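Local coordinates for protein probable transcriptional regulator, AsnC family (Thermus thermophilus, PDB 2DJW) that is of unknown function, a stand-alone RAM-domain relative of AsnC-family transcriptional regulators that may take part in sequence-specific DNA binding, at residues 1-10 with 37-48; 18-27 with 55-66. All blocks are in the same frame, centred on the assembly; numbering follows the deposited sequence.

Contact 1 (1-10 with 37-48); sequences MITAFVLIRP and PYDLVALVRLKD
Ile2 to Ile8 pair with Leu46 to Leu40 as the two central antiparallel strands of the ferredoxin-like RAM domain. Ile2, Ala4, Val6 and Ile8 form the hydrogen-bonded pairs with Leu46, Val44, Ala42 and Leu40; the Val6 N to Ala42 O bond is nearly straight (178°), the Ala4 N to Val44 O bond weak. A classic beta bulge sets two residues, Asp39 and Leu40, opposite Ile8 and ends the regular pairing.

Apolar side chains split between the two faces. On the helix-covered face Val6 CG2 meets Val44 CG2 at 3.8 Å, and Ile8 CD1 reaches Leu40 CB. On the other face Leu43 CD1 touches both Thr3 CG2 (3.6 Å) and Phe5 CE1, and Leu43 also packs on Leu43 of a second subunit.

Thr3 OG1 takes a bond from Arg45 NH1, in the guanidinium plane, while Arg45 NH2 forms a salt bridge with Glu30 of the second subunit. The Tyr38 ring is sandwiched: Leu7 CB makes a CH-pi contact on one face, and the Arg9 guanidinium stacks on the other, planes 29° apart. Bent at chi3 (-51°), Arg9 also grips Pro37 O side-on, through NE at 3.2 Å and NH2 at 2.9 Å.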
# COMPACT_ATOMS: atom_id res chain seq x y z
N MET A 1 1.70 -34.44 -5.59
CA MET A 1 2.42 -33.55 -4.65
C MET A 1 2.22 -32.11 -5.09
O MET A 1 2.56 -31.75 -6.23
CB MET A 1 3.91 -33.88 -4.62
CG MET A 1 4.53 -33.84 -3.21
SD MET A 1 4.18 -35.33 -2.21
CE MET A 1 4.89 -34.82 -0.63
N ILE A 2 1.61 -31.32 -4.21
CA ILE A 2 1.42 -29.89 -4.47
C ILE A 2 2.62 -29.12 -3.93
O ILE A 2 3.18 -29.48 -2.90
CB ILE A 2 0.11 -29.36 -3.84
CG1 ILE A 2 -1.10 -30.06 -4.47
CG2 ILE A 2 0.00 -27.85 -4.00
CD1 ILE A 2 -2.42 -29.75 -3.78
N THR A 3 3.03 -28.08 -4.65
CA THR A 3 4.03 -27.15 -4.18
C THR A 3 3.42 -25.81 -3.71
O THR A 3 2.43 -25.33 -4.28
CB THR A 3 5.11 -26.92 -5.25
OG1 THR A 3 5.79 -28.16 -5.47
CG2 THR A 3 6.13 -25.88 -4.82
N ALA A 4 4.01 -25.26 -2.65
CA ALA A 4 3.64 -23.96 -2.11
C ALA A 4 4.91 -23.22 -1.71
O ALA A 4 5.92 -23.83 -1.34
CB ALA A 4 2.71 -24.14 -0.92
N PHE A 5 4.86 -21.90 -1.80
CA PHE A 5 5.96 -21.04 -1.38
C PHE A 5 5.41 -20.29 -0.20
O PHE A 5 4.46 -19.52 -0.36
CB PHE A 5 6.38 -20.07 -2.51
CG PHE A 5 6.87 -20.76 -3.76
CD1 PHE A 5 8.23 -21.03 -3.93
CD2 PHE A 5 5.97 -21.21 -4.73
CE1 PHE A 5 8.68 -21.71 -5.06
CE2 PHE A 5 6.42 -21.89 -5.87
CZ PHE A 5 7.77 -22.13 -6.04
N VAL A 6 5.95 -20.55 0.99
CA VAL A 6 5.48 -19.87 2.21
C VAL A 6 6.41 -18.73 2.60
O VAL A 6 7.59 -18.92 2.88
CB VAL A 6 5.19 -20.82 3.42
CG1 VAL A 6 4.44 -20.07 4.50
CG2 VAL A 6 4.38 -22.03 2.98
N LEU A 7 5.85 -17.53 2.56
CA LEU A 7 6.59 -16.33 2.87
C LEU A 7 6.37 -16.00 4.36
O LEU A 7 5.25 -15.78 4.81
CB LEU A 7 6.09 -15.21 1.95
CG LEU A 7 6.59 -14.99 0.49
CD1 LEU A 7 6.78 -16.26 -0.35
CD2 LEU A 7 5.68 -13.99 -0.24
N ILE A 8 7.47 -15.98 5.12
CA ILE A 8 7.44 -15.77 6.58
C ILE A 8 8.15 -14.47 6.97
O ILE A 8 9.35 -14.30 6.69
CB ILE A 8 8.07 -16.96 7.33
CG1 ILE A 8 7.58 -18.30 6.77
CG2 ILE A 8 7.84 -16.90 8.83
CD1 ILE A 8 8.70 -19.07 6.07
N ARG A 9 7.40 -13.54 7.56
CA ARG A 9 7.98 -12.37 8.20
C ARG A 9 8.07 -12.59 9.73
O ARG A 9 7.05 -12.55 10.44
CB ARG A 9 7.16 -11.10 7.90
CG ARG A 9 7.51 -9.90 8.80
CD ARG A 9 6.71 -8.67 8.43
NE ARG A 9 6.82 -8.44 6.99
CZ ARG A 9 5.81 -8.48 6.12
NH1 ARG A 9 4.56 -8.70 6.52
NH2 ARG A 9 6.07 -8.27 4.83
N PRO A 10 9.29 -12.86 10.22
CA PRO A 10 9.49 -13.02 11.67
C PRO A 10 9.82 -11.70 12.35
O PRO A 10 10.22 -10.74 11.68
CB PRO A 10 10.71 -13.93 11.73
CG PRO A 10 11.52 -13.51 10.55
CD PRO A 10 10.55 -13.05 9.48
N PRO A 37 10.68 -8.28 1.45
CA PRO A 37 9.85 -7.87 2.58
C PRO A 37 9.54 -9.03 3.58
O PRO A 37 8.96 -8.78 4.64
CB PRO A 37 8.57 -7.36 1.91
CG PRO A 37 8.53 -8.01 0.53
CD PRO A 37 9.86 -8.67 0.28
N TYR A 38 9.88 -10.26 3.22
CA TYR A 38 9.69 -11.42 4.09
C TYR A 38 11.07 -12.03 4.27
O TYR A 38 11.70 -12.39 3.29
CB TYR A 38 8.74 -12.44 3.47
CG TYR A 38 7.26 -12.05 3.45
CD1 TYR A 38 6.41 -12.43 4.49
CD2 TYR A 38 6.69 -11.34 2.36
CE1 TYR A 38 5.05 -12.11 4.48
CE2 TYR A 38 5.33 -11.00 2.34
CZ TYR A 38 4.52 -11.40 3.41
OH TYR A 38 3.17 -11.10 3.45
N ASP A 39 11.56 -12.13 5.51
CA ASP A 39 12.92 -12.63 5.77
C ASP A 39 13.12 -14.09 5.46
O ASP A 39 14.21 -14.48 5.11
CB ASP A 39 13.37 -12.31 7.21
CG ASP A 39 13.14 -10.87 7.57
OD1 ASP A 39 14.13 -10.09 7.56
OD2 ASP A 39 11.95 -10.50 7.78
N LEU A 40 12.08 -14.89 5.59
CA LEU A 40 12.19 -16.32 5.34
C LEU A 40 11.21 -16.78 4.26
O LEU A 40 10.08 -16.29 4.21
CB LEU A 40 11.94 -17.13 6.65
CG LEU A 40 12.89 -16.97 7.86
CD1 LEU A 40 12.24 -17.51 9.16
CD2 LEU A 40 14.25 -17.64 7.62
N VAL A 41 11.63 -17.72 3.42
CA VAL A 41 10.73 -18.37 2.46
C VAL A 41 10.87 -19.86 2.67
O VAL A 41 11.99 -20.37 2.63
CB VAL A 41 11.09 -18.06 0.96
CG1 VAL A 41 10.15 -18.82 -0.00
CG2 VAL A 41 11.01 -16.58 0.66
N ALA A 42 9.74 -20.55 2.85
CA ALA A 42 9.77 -22.01 2.83
C ALA A 42 9.21 -22.61 1.54
O ALA A 42 8.06 -22.37 1.19
CB ALA A 42 9.04 -22.61 4.06
N LEU A 43 10.02 -23.41 0.86
CA LEU A 43 9.55 -24.25 -0.23
C LEU A 43 9.03 -25.57 0.36
O LEU A 43 9.81 -26.41 0.83
CB LEU A 43 10.67 -24.51 -1.24
CG LEU A 43 10.38 -25.46 -2.40
CD1 LEU A 43 9.29 -24.89 -3.30
CD2 LEU A 43 11.65 -25.73 -3.22
N VAL A 44 7.70 -25.73 0.31
CA VAL A 44 6.99 -26.85 0.89
C VAL A 44 6.46 -27.79 -0.23
O VAL A 44 6.22 -27.36 -1.36
CB VAL A 44 5.80 -26.35 1.79
CG1 VAL A 44 5.19 -27.47 2.55
CG2 VAL A 44 6.28 -25.32 2.82
N ARG A 45 6.32 -29.08 0.09
CA ARG A 45 5.75 -30.07 -0.83
C ARG A 45 4.62 -30.74 -0.11
O ARG A 45 4.82 -31.26 0.99
CB ARG A 45 6.78 -31.13 -1.23
CG ARG A 45 8.11 -30.58 -1.71
CD ARG A 45 8.01 -29.91 -3.06
NE ARG A 45 9.34 -29.73 -3.61
CZ ARG A 45 9.62 -29.06 -4.72
NH1 ARG A 45 8.65 -28.49 -5.41
NH2 ARG A 45 10.88 -28.97 -5.13
N LEU A 46 3.43 -30.72 -0.70
CA LEU A 46 2.24 -31.22 -0.00
C LEU A 46 1.57 -32.42 -0.67
O LEU A 46 1.48 -32.50 -1.89
CB LEU A 46 1.20 -30.10 0.17
CG LEU A 46 1.68 -28.75 0.71
CD1 LEU A 46 0.76 -27.63 0.25
CD2 LEU A 46 1.78 -28.80 2.24
N LYS A 47 1.10 -33.36 0.16
CA LYS A 47 0.25 -34.47 -0.30
C LYS A 47 -1.08 -33.95 -0.87
O LYS A 47 -1.52 -34.40 -1.91
CB LYS A 47 0.01 -35.48 0.84
CG LYS A 47 -1.29 -36.34 0.69
CD LYS A 47 -1.21 -37.39 -0.45
CE LYS A 47 -2.52 -37.48 -1.27
NZ LYS A 47 -3.73 -37.90 -0.48
N ASP A 48 -1.71 -33.03 -0.16
CA ASP A 48 -2.93 -32.40 -0.64
C ASP A 48 -2.95 -30.98 -0.15
O ASP A 48 -2.04 -30.58 0.58
CB ASP A 48 -4.20 -33.15 -0.21
CG ASP A 48 -4.08 -33.81 1.15
OD1 ASP A 48 -3.56 -33.19 2.10
OD2 ASP A 48 -4.52 -34.97 1.26

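Contact 2 (18-27 with 55-66); sequences LGEAIAELPQ and VVTQGILSLEGV
Leu18 puts its two methyls to separate uses against the turn that follows helix 52-60. CD2 touches Leu63 CB at 3.9 Å and comes to 3.2 Å from Glu64 O, while CD1 meets Val66 CG1 at 3.8 Å. CG stands anti to the carbonyl carbon (chi1 -56°), which carries the fork to the type II turn from Leu63 to Val66; the Leu18 and Leu63 side chains run antiparallel past each other. An alanine in place of Leu18 removes CG and both methyls and is likely to open a gap between helix 15-22 and this turn, costing Leu63 CB and Val66 CG1 this packing.

Further along the helix, Ile22 CD1 meets both Leu63 CD1 (3.4 Å) and Ile60 CG1 (3.5 Å), although the exact place of the Ile22 branch is less sure; the Ile22 and Ile60 side chains cross at about a right angle. Leu63 CD1 also rests on Ala21 CB, so this one methyl bridges two residues on neighbouring positions of the helix.

Beyond the helix, Leu25 CD1 touches the wider pi-type turn at 55-60, 3.8 Å from Val55 O, and the bare backbone of Gly59 lets this methyl come close. Gln27, bent at chi2 (89°), lays its amide alongside Val55, with OE1 3.9 Å from Val55 CB. Apolar packing of one helix and the chain after it against the second helix and its following turns, all on one face of a four-stranded antiparallel sheet, is typical of the ferredoxin-like fold of RAM domains.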
# COMPACT_ATOMS: atom_id res chain seq x y z
N LEU A 18 13.49 -19.26 13.96
CA LEU A 18 12.37 -19.69 13.07
C LEU A 18 12.85 -20.41 11.80
O LEU A 18 12.27 -21.43 11.40
CB LEU A 18 11.43 -18.54 12.77
CG LEU A 18 10.86 -17.90 14.05
CD1 LEU A 18 10.31 -16.55 13.75
CD2 LEU A 18 9.81 -18.79 14.70
N GLY A 19 13.94 -19.92 11.22
CA GLY A 19 14.54 -20.58 10.08
C GLY A 19 14.75 -22.04 10.38
O GLY A 19 14.26 -22.90 9.67
N GLU A 20 15.48 -22.32 11.47
CA GLU A 20 15.86 -23.68 11.88
C GLU A 20 14.70 -24.57 12.28
O GLU A 20 14.70 -25.75 11.94
CB GLU A 20 16.89 -23.61 13.02
CG GLU A 20 18.17 -22.92 12.60
CD GLU A 20 19.12 -22.73 13.74
OE1 GLU A 20 18.67 -22.64 14.90
OE2 GLU A 20 20.33 -22.67 13.47
N ALA A 21 13.74 -24.01 13.00
CA ALA A 21 12.49 -24.70 13.34
C ALA A 21 11.64 -25.09 12.13
O ALA A 21 11.09 -26.19 12.10
CB ALA A 21 11.67 -23.87 14.32
N ILE A 22 11.51 -24.19 11.14
CA ILE A 22 10.71 -24.44 9.92
C ILE A 22 11.38 -25.53 9.09
O ILE A 22 10.72 -26.35 8.48
CB ILE A 22 10.52 -23.15 9.02
CG1 ILE A 22 9.99 -21.94 9.81
CG2 ILE A 22 9.63 -23.42 7.80
CD1 ILE A 22 8.80 -22.22 10.62
N ALA A 23 12.71 -25.53 9.08
CA ALA A 23 13.47 -26.60 8.45
C ALA A 23 13.17 -27.99 9.03
O ALA A 23 13.43 -28.99 8.37
CB ALA A 23 14.96 -26.29 8.53
N GLU A 24 12.65 -28.05 10.25
CA GLU A 24 12.35 -29.35 10.90
C GLU A 24 11.06 -30.02 10.45
O GLU A 24 10.98 -31.25 10.40
CB GLU A 24 12.37 -29.24 12.44
CG GLU A 24 13.77 -29.10 13.09
CD GLU A 24 14.95 -29.48 12.16
OE1 GLU A 24 14.91 -30.57 11.53
OE2 GLU A 24 15.91 -28.69 12.06
N LEU A 25 10.05 -29.20 10.12
CA LEU A 25 8.75 -29.66 9.62
C LEU A 25 8.89 -30.54 8.37
O LEU A 25 9.50 -30.13 7.39
CB LEU A 25 7.83 -28.49 9.29
CG LEU A 25 7.70 -27.33 10.27
CD1 LEU A 25 6.82 -26.23 9.67
CD2 LEU A 25 7.16 -27.84 11.61
N PRO A 26 8.27 -31.74 8.41
CA PRO A 26 8.48 -32.77 7.39
C PRO A 26 8.09 -32.33 5.97
O PRO A 26 8.59 -32.90 5.00
CB PRO A 26 7.58 -33.93 7.85
CG PRO A 26 6.58 -33.31 8.80
CD PRO A 26 7.31 -32.17 9.46
N GLN A 27 7.21 -31.33 5.85
CA GLN A 27 6.74 -30.90 4.53
C GLN A 27 7.67 -29.88 3.84
O GLN A 27 7.51 -29.58 2.65
CB GLN A 27 5.29 -30.41 4.60
CG GLN A 27 4.35 -31.30 5.40
CD GLN A 27 4.28 -30.95 6.87
OE1 GLN A 27 5.15 -30.25 7.41
NE2 GLN A 27 3.24 -31.42 7.54
N VAL A 55 1.37 -27.48 8.04
CA VAL A 55 2.61 -26.70 7.91
C VAL A 55 2.48 -25.27 8.35
O VAL A 55 3.37 -24.76 9.02
CB VAL A 55 3.37 -26.88 6.51
CG1 VAL A 55 2.51 -27.51 5.47
CG2 VAL A 55 3.97 -25.58 6.00
N VAL A 56 1.39 -24.61 7.97
CA VAL A 56 1.23 -23.17 8.24
C VAL A 56 0.55 -22.92 9.58
O VAL A 56 1.16 -22.32 10.46
CB VAL A 56 0.50 -22.39 7.10
CG1 VAL A 56 0.46 -20.90 7.41
CG2 VAL A 56 1.16 -22.62 5.75
N THR A 57 -0.69 -23.38 9.74
CA THR A 57 -1.49 -23.04 10.93
C THR A 57 -1.01 -23.75 12.21
O THR A 57 -0.96 -23.14 13.26
CB THR A 57 -2.99 -23.30 10.72
OG1 THR A 57 -3.39 -22.75 9.46
CG2 THR A 57 -3.83 -22.66 11.84
N GLN A 58 -0.68 -25.03 12.12
CA GLN A 58 -0.25 -25.78 13.30
C GLN A 58 1.26 -25.77 13.41
O GLN A 58 1.81 -26.02 14.47
CB GLN A 58 -0.75 -27.24 13.28
CG GLN A 58 -2.20 -27.49 12.79
CD GLN A 58 -3.30 -26.83 13.62
OE1 GLN A 58 -4.43 -26.69 13.15
NE2 GLN A 58 -2.98 -26.43 14.86
N GLY A 59 1.93 -25.48 12.29
CA GLY A 59 3.38 -25.67 12.17
C GLY A 59 4.18 -24.39 12.26
O GLY A 59 5.01 -24.25 13.14
N ILE A 60 3.95 -23.45 11.35
CA ILE A 60 4.67 -22.17 11.37
C ILE A 60 4.02 -21.20 12.35
O ILE A 60 4.72 -20.53 13.14
CB ILE A 60 4.79 -21.52 9.93
CG1 ILE A 60 5.72 -22.34 9.04
CG2 ILE A 60 5.26 -20.07 10.02
CD1 ILE A 60 5.71 -21.96 7.57
N LEU A 61 2.70 -21.10 12.30
CA LEU A 61 2.00 -20.03 13.04
C LEU A 61 1.84 -20.36 14.53
O LEU A 61 1.44 -19.50 15.33
CB LEU A 61 0.65 -19.68 12.40
CG LEU A 61 0.60 -19.07 10.99
CD1 LEU A 61 -0.85 -19.07 10.50
CD2 LEU A 61 1.19 -17.67 10.92
N SER A 62 2.16 -21.61 14.89
CA SER A 62 2.19 -22.03 16.29
C SER A 62 3.58 -21.81 16.86
O SER A 62 3.91 -22.32 17.95
CB SER A 62 1.83 -23.51 16.41
OG SER A 62 2.97 -24.31 16.17
N LEU A 63 4.41 -21.09 16.11
CA LEU A 63 5.76 -20.81 16.58
C LEU A 63 5.85 -19.41 17.08
O LEU A 63 5.21 -18.49 16.55
CB LEU A 63 6.82 -21.08 15.51
CG LEU A 63 7.02 -22.51 14.98
CD1 LEU A 63 8.19 -22.52 14.00
CD2 LEU A 63 7.24 -23.55 16.09
N GLU A 64 6.64 -19.26 18.14
CA GLU A 64 6.85 -17.97 18.77
C GLU A 64 7.67 -17.05 17.86
O GLU A 64 8.75 -17.43 17.40
CB GLU A 64 7.49 -18.19 20.17
CG GLU A 64 8.57 -17.19 20.60
CD GLU A 64 8.06 -15.77 20.67
OE1 GLU A 64 6.84 -15.57 20.91
OE2 GLU A 64 8.89 -14.85 20.50
N GLY A 65 7.14 -15.86 17.60
CA GLY A 65 7.87 -14.83 16.86
C GLY A 65 7.42 -14.45 15.45
O GLY A 65 7.90 -13.46 14.88
N VAL A 66 6.50 -15.23 14.87
CA VAL A 66 6.08 -14.99 13.48
C VAL A 66 5.01 -13.89 13.39
O VAL A 66 3.93 -13.99 13.98
CB VAL A 66 5.65 -16.29 12.73
CG1 VAL A 66 6.67 -17.42 12.92
CG2 VAL A 66 4.29 -16.72 13.17

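In the fold
Contact 1 is the middle of the sheet and contact 2 the layer of helices and connecting turns that packs on it, their centres about 10 Å apart. The chain weaves between them: strand 2-10 leads to helix 15-22, and strand 40-46 to helix 52-60. Pro10 CB meets Leu18 CD1 at 3.3 Å and Leu46 CD2 meets Val55 CG1 at 3.5 Å, while a probable hydrogen bond joins Arg45 N to Gln27 O at 2.9 Å. A zinc site seen for this protein, but empty in this chain, involves Glu50 and Asp54. The Asp48 side chain lies about 3 Å from that of Glu50, and the Gln27 side chain about 4 Å from that of Asp54, so both contacts border it.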